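Local coordinates for protein lipoteichoic acid primase (Listeria monocytogenes, PDB 4UOP) that is a sulfatase-family enzyme whose extracellular catalytic domain holds a magnesium ion in its metal site, at residues 100-105 against 369-374; 117-122 against 357-362. All coordinates share one frame; numbering follows the deposited sequence.

Interaction 1. Residues 100-105 against 369-374; sequences FQTVSK and NYVPER
Residues F100, Q101 and T102 meet V371 and E373 where the sulfatase-family core joins a second, antiparallel sheet. The touching parts of the two backbones run about 30° apart, with F100 CA 7.4 Å from V371 CA and T102 CA 6.3 Å from E373 CA. Strand 371-373 lies at one border of the antiparallel sheet and bonds through V371 and E373 to strand 381-383, whereas 100-105 leads from strand 94-100 to helix 107-117. Ordered water spans part of the gap. One molecule accepts from V103 N and Q101 NE2 and lies 2.8 Å from E373 OE1; a second, accepting from R374 N, lies 2.9 Å from the same E373 OE1 and also contacts V103 O. The bend of E373 at chi2 (-74°) carries its acid group to the backbone of the loop, setting OE2 2.7 Å from Q101 O; two oxygens so close suggest that this group is protonated. Q101 OE1 accepts a hydrogen bond from H286 N. Beside this polar patch, V371 CG2 approaches the F100 ring obliquely, 4.2 Å from F100 CD2. V371 and T102 cross at about a right angle, pressing methyl CG1 of V371 tightly against T102 CG2 at 3.4 Å.

Interaction 2. Residues 117-122 against 357-362; sequences TSTFPS and IMFGTD
The C-terminal end of helix 107-117, where S118 turns out of the helix with positive phi, is met by the loop segment M358-F359-G360. S118 grips that loop twice. Its carbonyl oxygen O accepts from F359 N at 2.8 Å, the donor lying nearly along the C=O axis (162°), and its hydroxyl OG accepts the more bent bond from G360 N at 3.1 Å (144°). OG swings there because it stands anti to the backbone N of S118 (chi1 -157°), and from the same place it also bonds to I339 O. One small side chain thus joins two loops, and since G360 has no side chain, OG can settle close over its backbone. M358 CB lies 3.7 Å from S118 OG.

The bonded S118 O also borders the F359 ring, in the ring plane and 3.5 Å from CD1. T119 CG2 approaches that ring obliquely, 4.0 Å from F359 CD1, while F120 sets its CE2 3.8 Å from F359 CB with the two side chains crossing at a slant. The turn leading into T119 is an ST turn: T117 OG1 accepts from both the backbone N and the hydroxyl OG1 of T119, the latter at 2.7 Å, and bonds back to W113 O one helical turn earlier. A water within hydrogen-bonding distance of both T117 O and I357 O extends the junction.

Helix 412-433 covers T119 through S428 and V432 and F120 through L425, and S428 OG bonds F120 N. P343 of helix 341-348 packs against S118 and M358, so the junction lies between these two helices, at the opposite end of helix 107-117 from the magnesium ligand T108.

In the fold
Both contacts are buried and flank helix 107-117: 100-105 leads into it and 117-122 leaves it. Each sets core chain against the region after helix 341-348, and helix 412-433 touches both. Their chemistry differs. In interaction 1 the side chain of V103 is about 8 Å from the magnesium ion, and the contact relies on the buried acid group of E373 and ordered water with no clear direct hydrogen bond between its segments; interaction 2 uses direct backbone and hydroxyl bonds beside phenylalanine packing. They also touch each other: R374 NH1 probably hydrogen-bonds P121 O, and S104 OG probably does so with S122 O, while the R374 guanidinium forms salt bridges with E379 and D429.

Interaction 1. Residues 100-105 against 369-374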
# COMPACT_ATOMS: atom_id res chain seq x y z
N PHE B 100 19.52 -5.10 3.44
CA PHE B 100 18.19 -5.15 2.81
C PHE B 100 17.38 -3.87 2.91
O PHE B 100 17.46 -3.15 3.90
CB PHE B 100 17.37 -6.27 3.43
CG PHE B 100 17.97 -7.63 3.24
CD1 PHE B 100 17.77 -8.33 2.06
CD2 PHE B 100 18.75 -8.20 4.24
CE1 PHE B 100 18.31 -9.60 1.90
CE2 PHE B 100 19.29 -9.47 4.07
CZ PHE B 100 19.08 -10.16 2.90
N GLN B 101 16.61 -3.60 1.86
CA GLN B 101 15.63 -2.53 1.89
C GLN B 101 14.54 -2.86 2.91
O GLN B 101 14.19 -4.02 3.10
CB GLN B 101 14.98 -2.38 0.50
CG GLN B 101 14.24 -3.60 0.00
CD GLN B 101 13.54 -3.38 -1.33
OE1 GLN B 101 14.19 -3.16 -2.34
NE2 GLN B 101 12.22 -3.47 -1.33
N THR B 102 14.01 -1.83 3.56
CA THR B 102 12.87 -1.96 4.44
C THR B 102 11.89 -0.87 4.06
O THR B 102 11.86 0.20 4.69
CB THR B 102 13.27 -1.85 5.94
OG1 THR B 102 13.93 -0.61 6.21
CG2 THR B 102 14.18 -3.00 6.34
N VAL B 103 11.12 -1.12 3.01
CA VAL B 103 10.22 -0.11 2.46
C VAL B 103 8.83 -0.69 2.30
O VAL B 103 8.63 -1.89 2.46
CB VAL B 103 10.73 0.47 1.11
CG1 VAL B 103 12.09 1.11 1.29
CG2 VAL B 103 10.79 -0.57 0.02
N SER B 104 7.87 0.18 1.99
CA SER B 104 6.48 -0.21 1.89
C SER B 104 5.83 0.47 0.67
O SER B 104 6.32 0.32 -0.44
CB SER B 104 5.80 0.18 3.21
OG SER B 104 4.46 -0.22 3.18
N LYS B 105 4.77 1.25 0.90
CA LYS B 105 3.94 1.83 -0.16
C LYS B 105 4.66 2.89 -0.99
O LYS B 105 4.46 3.00 -2.20
CB LYS B 105 2.71 2.52 0.48
CG LYS B 105 1.42 1.73 0.42
CD LYS B 105 0.27 2.39 1.21
CE LYS B 105 -0.66 3.17 0.27
NZ LYS B 105 -1.49 4.24 0.91
N ASN B 369 21.45 -10.63 13.74
CA ASN B 369 20.40 -9.68 13.35
C ASN B 369 19.52 -10.28 12.24
O ASN B 369 19.94 -11.19 11.53
CB ASN B 369 21.02 -8.35 12.92
CG ASN B 369 19.99 -7.25 12.76
OD1 ASN B 369 19.01 -7.18 13.49
ND2 ASN B 369 20.24 -6.37 11.81
N TYR B 370 18.28 -9.83 12.17
CA TYR B 370 17.39 -10.21 11.09
C TYR B 370 16.53 -9.02 10.72
O TYR B 370 16.46 -8.06 11.47
CB TYR B 370 16.54 -11.43 11.47
CG TYR B 370 15.64 -11.21 12.65
CD1 TYR B 370 16.13 -11.37 13.94
CD2 TYR B 370 14.32 -10.85 12.49
CE1 TYR B 370 15.33 -11.15 15.03
CE2 TYR B 370 13.50 -10.64 13.59
CZ TYR B 370 14.02 -10.81 14.85
OH TYR B 370 13.22 -10.61 15.95
N VAL B 371 15.91 -9.07 9.55
CA VAL B 371 15.18 -7.93 9.02
C VAL B 371 13.76 -8.31 8.65
O VAL B 371 13.55 -8.98 7.62
CB VAL B 371 15.89 -7.36 7.77
CG1 VAL B 371 15.20 -6.10 7.32
CG2 VAL B 371 17.36 -7.09 8.05
N PRO B 372 12.77 -7.89 9.46
CA PRO B 372 11.36 -8.05 9.11
C PRO B 372 10.99 -7.27 7.84
O PRO B 372 11.50 -6.17 7.62
CB PRO B 372 10.63 -7.47 10.32
CG PRO B 372 11.59 -7.62 11.44
CD PRO B 372 12.92 -7.33 10.82
N GLU B 373 10.08 -7.84 7.04
CA GLU B 373 9.58 -7.19 5.83
C GLU B 373 8.07 -7.17 5.82
O GLU B 373 7.44 -8.00 6.46
CB GLU B 373 10.10 -7.92 4.60
CG GLU B 373 11.62 -7.90 4.48
CD GLU B 373 12.19 -6.56 4.05
OE1 GLU B 373 11.42 -5.69 3.60
OE2 GLU B 373 13.41 -6.38 4.16
N ARG B 374 7.49 -6.22 5.09
CA ARG B 374 6.04 -6.14 4.98
C ARG B 374 5.61 -5.56 3.64
O ARG B 374 6.45 -5.22 2.80
CB ARG B 374 5.46 -5.31 6.12
CG ARG B 374 5.66 -3.80 5.96
CD ARG B 374 5.49 -3.02 7.25
NE ARG B 374 4.35 -3.45 8.05
CZ ARG B 374 3.94 -2.84 9.17
NH1 ARG B 374 4.55 -1.74 9.61
NH2 ARG B 374 2.91 -3.34 9.83
O HOH W 1 11.13 -3.72 1.62
O HOH W 2 9.23 -3.94 4.28
O HOH W 3 8.24 -3.97 0.65

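Interaction 2. Residues 117-122 against 357-362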
# COMPACT_ATOMS: atom_id res chain seq x y z
N THR B 117 14.30 7.39 11.42
CA THR B 117 13.50 7.10 12.62
C THR B 117 13.84 5.78 13.30
O THR B 117 13.50 5.61 14.48
CB THR B 117 11.97 7.09 12.34
OG1 THR B 117 11.60 5.93 11.56
CG2 THR B 117 11.53 8.35 11.64
N SER B 118 14.47 4.84 12.57
CA SER B 118 14.65 3.48 13.05
C SER B 118 13.31 2.87 13.51
O SER B 118 13.25 2.16 14.52
CB SER B 118 15.69 3.43 14.18
OG SER B 118 16.25 2.14 14.31
N THR B 119 12.24 3.20 12.79
CA THR B 119 10.94 2.55 12.97
C THR B 119 10.52 2.05 11.60
O THR B 119 11.02 2.54 10.57
CB THR B 119 9.86 3.49 13.54
OG1 THR B 119 9.51 4.50 12.59
CG2 THR B 119 10.32 4.15 14.80
N PHE B 120 9.60 1.09 11.57
CA PHE B 120 9.16 0.48 10.32
C PHE B 120 8.22 1.37 9.54
O PHE B 120 7.38 2.07 10.13
CB PHE B 120 8.51 -0.88 10.59
CG PHE B 120 9.47 -1.93 11.06
CD1 PHE B 120 10.24 -2.62 10.15
CD2 PHE B 120 9.62 -2.20 12.42
CE1 PHE B 120 11.14 -3.59 10.58
CE2 PHE B 120 10.52 -3.16 12.86
CZ PHE B 120 11.28 -3.86 11.94
N PRO B 121 8.32 1.36 8.21
CA PRO B 121 7.29 2.02 7.44
C PRO B 121 5.98 1.27 7.63
O PRO B 121 5.99 0.11 8.03
CB PRO B 121 7.79 1.92 6.00
CG PRO B 121 8.72 0.77 6.00
CD PRO B 121 9.31 0.67 7.37
N SER B 122 4.87 1.95 7.42
CA SER B 122 3.57 1.35 7.65
C SER B 122 3.22 0.30 6.60
O SER B 122 3.74 0.35 5.47
CB SER B 122 2.50 2.45 7.70
OG SER B 122 1.21 1.90 7.77
N ILE B 357 13.50 4.92 21.59
CA ILE B 357 13.08 3.64 21.05
C ILE B 357 13.66 3.51 19.63
O ILE B 357 13.54 4.43 18.82
CB ILE B 357 11.55 3.52 21.06
CG1 ILE B 357 11.08 3.33 22.51
CG2 ILE B 357 11.09 2.35 20.21
CD1 ILE B 357 9.64 3.73 22.76
N MET B 358 14.36 2.41 19.39
CA MET B 358 14.90 2.09 18.06
C MET B 358 14.55 0.64 17.76
O MET B 358 14.83 -0.25 18.56
CB MET B 358 16.42 2.30 18.01
CG MET B 358 16.89 3.76 18.14
SD MET B 358 18.67 3.96 17.89
CE MET B 358 19.36 2.95 19.22
N PHE B 359 13.93 0.40 16.60
CA PHE B 359 13.60 -0.96 16.19
C PHE B 359 14.75 -1.61 15.45
O PHE B 359 14.79 -2.82 15.30
CB PHE B 359 12.32 -0.98 15.37
CG PHE B 359 11.11 -0.69 16.20
CD1 PHE B 359 10.78 0.62 16.53
CD2 PHE B 359 10.35 -1.72 16.73
CE1 PHE B 359 9.68 0.89 17.34
CE2 PHE B 359 9.25 -1.46 17.54
CZ PHE B 359 8.93 -0.15 17.85
N GLY B 360 15.68 -0.80 14.99
CA GLY B 360 16.92 -1.31 14.39
C GLY B 360 17.93 -1.70 15.44
O GLY B 360 17.73 -1.43 16.64
N THR B 361 19.01 -2.31 14.97
CA THR B 361 20.08 -2.84 15.79
C THR B 361 21.44 -2.36 15.25
O THR B 361 21.62 -2.21 14.04
CB THR B 361 20.04 -4.38 15.77
OG1 THR B 361 18.74 -4.82 16.20
CG2 THR B 361 21.10 -5.00 16.65
N ASP B 362 22.38 -2.13 16.15
CA ASP B 362 23.75 -1.82 15.80
C ASP B 362 24.37 -3.04 15.13
O ASP B 362 24.70 -4.04 15.77
CB ASP B 362 24.52 -1.40 17.05
CG ASP B 362 26.00 -1.17 16.81
OD1 ASP B 362 26.49 -1.27 15.65
OD2 ASP B 362 26.70 -0.88 17.80
O HOH W 4 14.07 6.32 17.00